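Local structure of DUF411 domain-containing protein (Pseudomonas aeruginosa, 6WIS) at residues A85-P88 with G89-G93; G66-A70 with A71-K75. The protein probably takes part in bacterial copper resistance, holding a cysteine-bridged cluster of four copper ions. One frame throughout, in Å; residues are numbered along the deposited sequence.

Contact 1 (A85-P88 with G89-G93); sequences AAVP and GMPVG. With CU (copper (II) ion), chain F.
Val87 and Pro91 meet at the inner side of the loop that follows strand 84-86. The CG1 methyl of Val87 presses on the pyrrolidine ring of Pro91, with Val87 CG1 to Pro91 CG at 3.5 Å, tighter than an ordinary van der Waals contact. That methyl lies anti to the backbone N (chi1 175°), which turns it along the chain toward the proline four residues on, and the two side chains cross obliquely. CD of the same ring rests 3.6 Å from Pro88 O, and Tyr106 of strand 106-111 packs on both Val87 and Pro91. Between these residues the backbone turns through Pro88 and Gly89, the glycine with a positive phi of 70°. Here the carbonyls are joined by solvent: one water donates to Val87 O at 2.7 Å and to Gly89 O at 2.8 Å, bridging the bend. Gly89 O has a second partner in the hydroxyl of Ser53.

The looser side is that of Pro88 and Gly89, both partly open to solvent. Selenomethionine Met90, though exposed, directs its SE to a copper ion at 2.4 Å; its CB points away from residues 85-88, and the chain is extended through chi2 and bends at chi3 (-60°). Cys15 and Met97 complete this site, while a second copper ion lies about 4 Å from the Met90 side chain.

SE takes the place of the thioether sulfur of methionine; thioether and thiolate donors are soft ligands well suited to copper, especially cuprous copper. The chemistry is therefore that of a soft Met90 donor to copper, next to a bend held by apolar packing and a bridging water.

Contact 2 (G66-A70 with A71-K75); sequences GHVPA and ADILK. With CU (copper (II) ion), chain D.
Ala70, Ile73 and Asp72 bury the most surface where the loop 66-70 runs into helix 70-77, at the N-terminal end of the helix in the beta-alpha-beta crossover between the adjacent parallel strands 62-65 and 84-86. Ala70 opens the helix, and its carbonyl O receives Leu74 N at 3.1 Å. Pro69, at the N-cap position, presents its O to two amides: Ile73 N donates at 3.1 Å, whereas the bond from Asp72 N is weak.

Ile73 adds an apolar hold, its CG1 lying 3.8 Å from CG1 of Val68, a methyl that chi1 of -178° places against both Ile73 CG1 and Asp72 CB. Asp72 lays its carboxylate beside the Pro69 ring, OD2 being 3.4 Å from Pro69 CD. The polar partner of that oxygen is the hydroxyl of Tyr123, and the ring merely packs against it.

Just upstream, His67 is the centre of an inverse gamma turn and binds a copper ion through NE2 at 2.1 Å, a site shared with Cys15 and Cys54; ND1 is tied to the carbonyl of Pro95. One side of the first helical turn, through Ala70 and Ile73, packs on Leu23 of helix 14-24; Pro69 and Asp72 rest on strands 106-111 and 117-123.

Overall arrangement
From the N terminus, the chain leaves strand 62-65, passes through contact 2 into helix 70-77, returns by strand 84-86 and enters contact 1 before the long run to strand 106-111. The two contacts stand in series, neither nested nor crossed: each is a local turn, one leading into a helix and the other out of a strand. Their centres are 11 Å apart, yet they touch, Val87 CG2 packing 3.9 Å from Val68 CG2. Each also supplies a copper ligand, to different ions that share Cys15, so the loops at the ends of strands 62-65 and 84-86 converge on one cluster beside helix 14-24.

Contact 1 (A85-P88 with G89-G93)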
loop_
_atom_site.group_PDB
_atom_site.type_symbol
_atom_site.label_atom_id
_atom_site.label_comp_id
_atom_site.label_asym_id
_atom_site.label_seq_id
_atom_site.Cartn_x
_atom_site.Cartn_y
_atom_site.Cartn_z
ATOM N N ALA A 85 -0.021 -1.916 6.520
ATOM C CA ALA A 85 -1.413 -1.676 6.155
ATOM C C ALA A 85 -1.605 -2.119 4.713
ATOM O O ALA A 85 -0.685 -2.009 3.900
ATOM C CB ALA A 85 -1.811 -0.218 6.313
ATOM N N ALA A 86 -2.792 -2.648 4.417
ATOM C CA ALA A 86 -3.107 -3.219 3.112
ATOM C C ALA A 86 -4.456 -2.711 2.635
ATOM O O ALA A 86 -5.408 -2.596 3.430
ATOM C CB ALA A 86 -3.161 -4.780 3.150
ATOM N N VAL A 87 -4.531 -2.414 1.338
ATOM C CA VAL A 87 -5.793 -2.398 0.596
ATOM C C VAL A 87 -5.755 -3.594 -0.352
ATOM O O VAL A 87 -5.112 -3.528 -1.409
ATOM C CB VAL A 87 -6.010 -1.095 -0.180
ATOM C CG1 VAL A 87 -7.292 -1.212 -1.016
ATOM C CG2 VAL A 87 -6.054 0.118 0.772
ATOM N N PRO A 88 -6.380 -4.715 -0.003
ATOM C CA PRO A 88 -6.257 -5.914 -0.845
ATOM C C PRO A 88 -6.858 -5.698 -2.229
ATOM O O PRO A 88 -7.770 -4.890 -2.416
ATOM C CB PRO A 88 -7.038 -6.976 -0.063
ATOM C CG PRO A 88 -7.032 -6.482 1.347
ATOM C CD PRO A 88 -7.103 -4.982 1.249
ATOM N N GLY A 89 -6.329 -6.422 -3.209
ATOM C CA GLY A 89 -6.919 -6.299 -4.529
ATOM C C GLY A 89 -6.636 -4.946 -5.162
ATOM O O GLY A 89 -5.608 -4.297 -4.906
HETATM N N MSE A 90 -7.565 -4.507 -6.004
HETATM C CA MSE A 90 -7.425 -3.208 -6.647
HETATM C C MSE A 90 -8.785 -2.566 -6.794
HETATM O O MSE A 90 -9.354 -2.573 -7.885
HETATM C CB MSE A 90 -6.755 -3.328 -8.027
HETATM C CG MSE A 90 -5.376 -3.969 -8.059
HETATM SE SE MSE A 90 -4.613 -4.086 -9.886
HETATM C CE MSE A 90 -5.999 -5.178 -10.741
ATOM N N PRO A 91 -9.309 -2.013 -5.698
ATOM C CA PRO A 91 -10.654 -1.411 -5.745
ATOM C C PRO A 91 -10.647 -0.145 -6.585
ATOM O O PRO A 91 -9.773 0.712 -6.431
ATOM C CB PRO A 91 -10.968 -1.112 -4.277
ATOM C CG PRO A 91 -9.632 -1.071 -3.603
ATOM C CD PRO A 91 -8.750 -2.031 -4.338
ATOM N N VAL A 92 -11.618 -0.046 -7.492
ATOM C CA VAL A 92 -11.719 1.153 -8.324
ATOM C C VAL A 92 -12.055 2.343 -7.428
ATOM O O VAL A 92 -12.853 2.233 -6.493
ATOM C CB VAL A 92 -12.769 0.954 -9.437
ATOM C CG1 VAL A 92 -12.980 2.245 -10.235
ATOM C CG2 VAL A 92 -12.343 -0.146 -10.384
ATOM N N GLY A 93 -11.434 3.485 -7.695
ATOM C CA GLY A 93 -11.625 4.671 -6.890
ATOM C C GLY A 93 -10.557 4.897 -5.837
ATOM O O GLY A 93 -10.461 6.006 -5.298
HETATM CU CU CU F . -4.912 -1.899 -10.875
HETATM O O HOH W 1 -5.163 -1.928 -3.577
#

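Contact 2 (G66-A70 with A71-K75)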
loop_
_atom_site.group_PDB
_atom_site.type_symbol
_atom_site.label_atom_id
_atom_site.label_comp_id
_atom_site.label_asym_id
_atom_site.label_seq_id
_atom_site.Cartn_x
_atom_site.Cartn_y
_atom_site.Cartn_z
ATOM N N GLY A 66 -0.698 -2.432 -1.734
ATOM C CA GLY A 66 -1.772 -1.912 -2.558
ATOM C C GLY A 66 -1.978 -0.401 -2.484
ATOM O O GLY A 66 -1.115 0.390 -2.063
ATOM N N HIS A 67 -3.158 0.001 -2.942
ATOM C CA HIS A 67 -3.465 1.409 -3.196
ATOM C C HIS A 67 -3.911 2.134 -1.918
ATOM O O HIS A 67 -5.013 2.670 -1.820
ATOM C CB HIS A 67 -4.504 1.483 -4.310
ATOM C CG HIS A 67 -3.953 1.085 -5.648
ATOM N ND1 HIS A 67 -3.429 2.000 -6.537
ATOM C CD2 HIS A 67 -3.783 -0.129 -6.219
ATOM C CE1 HIS A 67 -2.969 1.369 -7.601
ATOM N NE2 HIS A 67 -3.166 0.074 -7.436
ATOM N N VAL A 68 -3.009 2.153 -0.934
ATOM C CA VAL A 68 -3.256 2.861 0.337
ATOM C C VAL A 68 -3.131 4.365 0.113
ATOM O O VAL A 68 -2.114 4.820 -0.443
ATOM C CB VAL A 68 -2.264 2.406 1.409
ATOM C CG1 VAL A 68 -2.575 3.125 2.738
ATOM C CG2 VAL A 68 -2.274 0.853 1.603
ATOM N N PRO A 69 -4.103 5.174 0.531
ATOM C CA PRO A 69 -3.958 6.629 0.385
ATOM C C PRO A 69 -2.807 7.162 1.229
ATOM O O PRO A 69 -2.504 6.638 2.303
ATOM C CB PRO A 69 -5.310 7.167 0.884
ATOM C CG PRO A 69 -6.280 6.020 0.591
ATOM C CD PRO A 69 -5.464 4.797 0.961
ATOM N N ALA A 70 -2.198 8.251 0.746
ATOM C CA ALA A 70 -1.053 8.853 1.430
ATOM C C ALA A 70 -1.349 9.155 2.898
ATOM O O ALA A 70 -0.526 8.868 3.777
ATOM C CB ALA A 70 -0.622 10.128 0.700
ATOM N N ALA A 71 -2.520 9.738 3.185
ATOM C CA ALA A 71 -2.867 10.101 4.563
ATOM C C ALA A 71 -2.929 8.888 5.485
ATOM O O ALA A 71 -2.602 8.987 6.676
ATOM C CB ALA A 71 -4.207 10.845 4.610
ATOM N N ASP A 72 -3.314 7.731 4.962
ATOM C CA ASP A 72 -3.348 6.542 5.804
ATOM C C ASP A 72 -1.978 5.918 5.968
ATOM O O ASP A 72 -1.756 5.228 6.964
ATOM C CB ASP A 72 -4.342 5.526 5.234
ATOM C CG ASP A 72 -5.735 6.113 5.097
ATOM O OD1 ASP A 72 -6.156 6.815 6.034
ATOM O OD2 ASP A 72 -6.415 5.902 4.063
ATOM N N ILE A 73 -1.060 6.156 5.028
ATOM C CA ILE A 73 0.329 5.760 5.239
ATOM C C ILE A 73 0.920 6.545 6.405
ATOM O O ILE A 73 1.641 5.985 7.242
ATOM C CB ILE A 73 1.159 5.942 3.953
ATOM C CG1 ILE A 73 0.681 5.000 2.831
ATOM C CG2 ILE A 73 2.630 5.628 4.221
ATOM C CD1 ILE A 73 1.477 5.233 1.465
ATOM N N LEU A 74 0.581 7.839 6.513
ATOM C CA LEU A 74 1.036 8.626 7.664
ATOM C C LEU A 74 0.478 8.067 8.979
ATOM O O LEU A 74 1.200 8.001 9.983
ATOM C CB LEU A 74 0.659 10.112 7.499
ATOM C CG LEU A 74 1.130 10.885 6.250
ATOM C CD1 LEU A 74 0.611 12.352 6.240
ATOM C CD2 LEU A 74 2.664 10.850 6.048
ATOM N N LYS A 75 -0.796 7.637 8.994
ATOM C CA LYS A 75 -1.350 7.028 10.212
ATOM C C LYS A 75 -0.649 5.724 10.547
ATOM O O LYS A 75 -0.415 5.418 11.728
ATOM C CB LYS A 75 -2.856 6.765 10.073
ATOM C CG LYS A 75 -3.684 7.999 9.756
ATOM C CD LYS A 75 -5.160 7.644 9.541
HETATM CU CU CU D . -2.579 -1.311 -8.912
#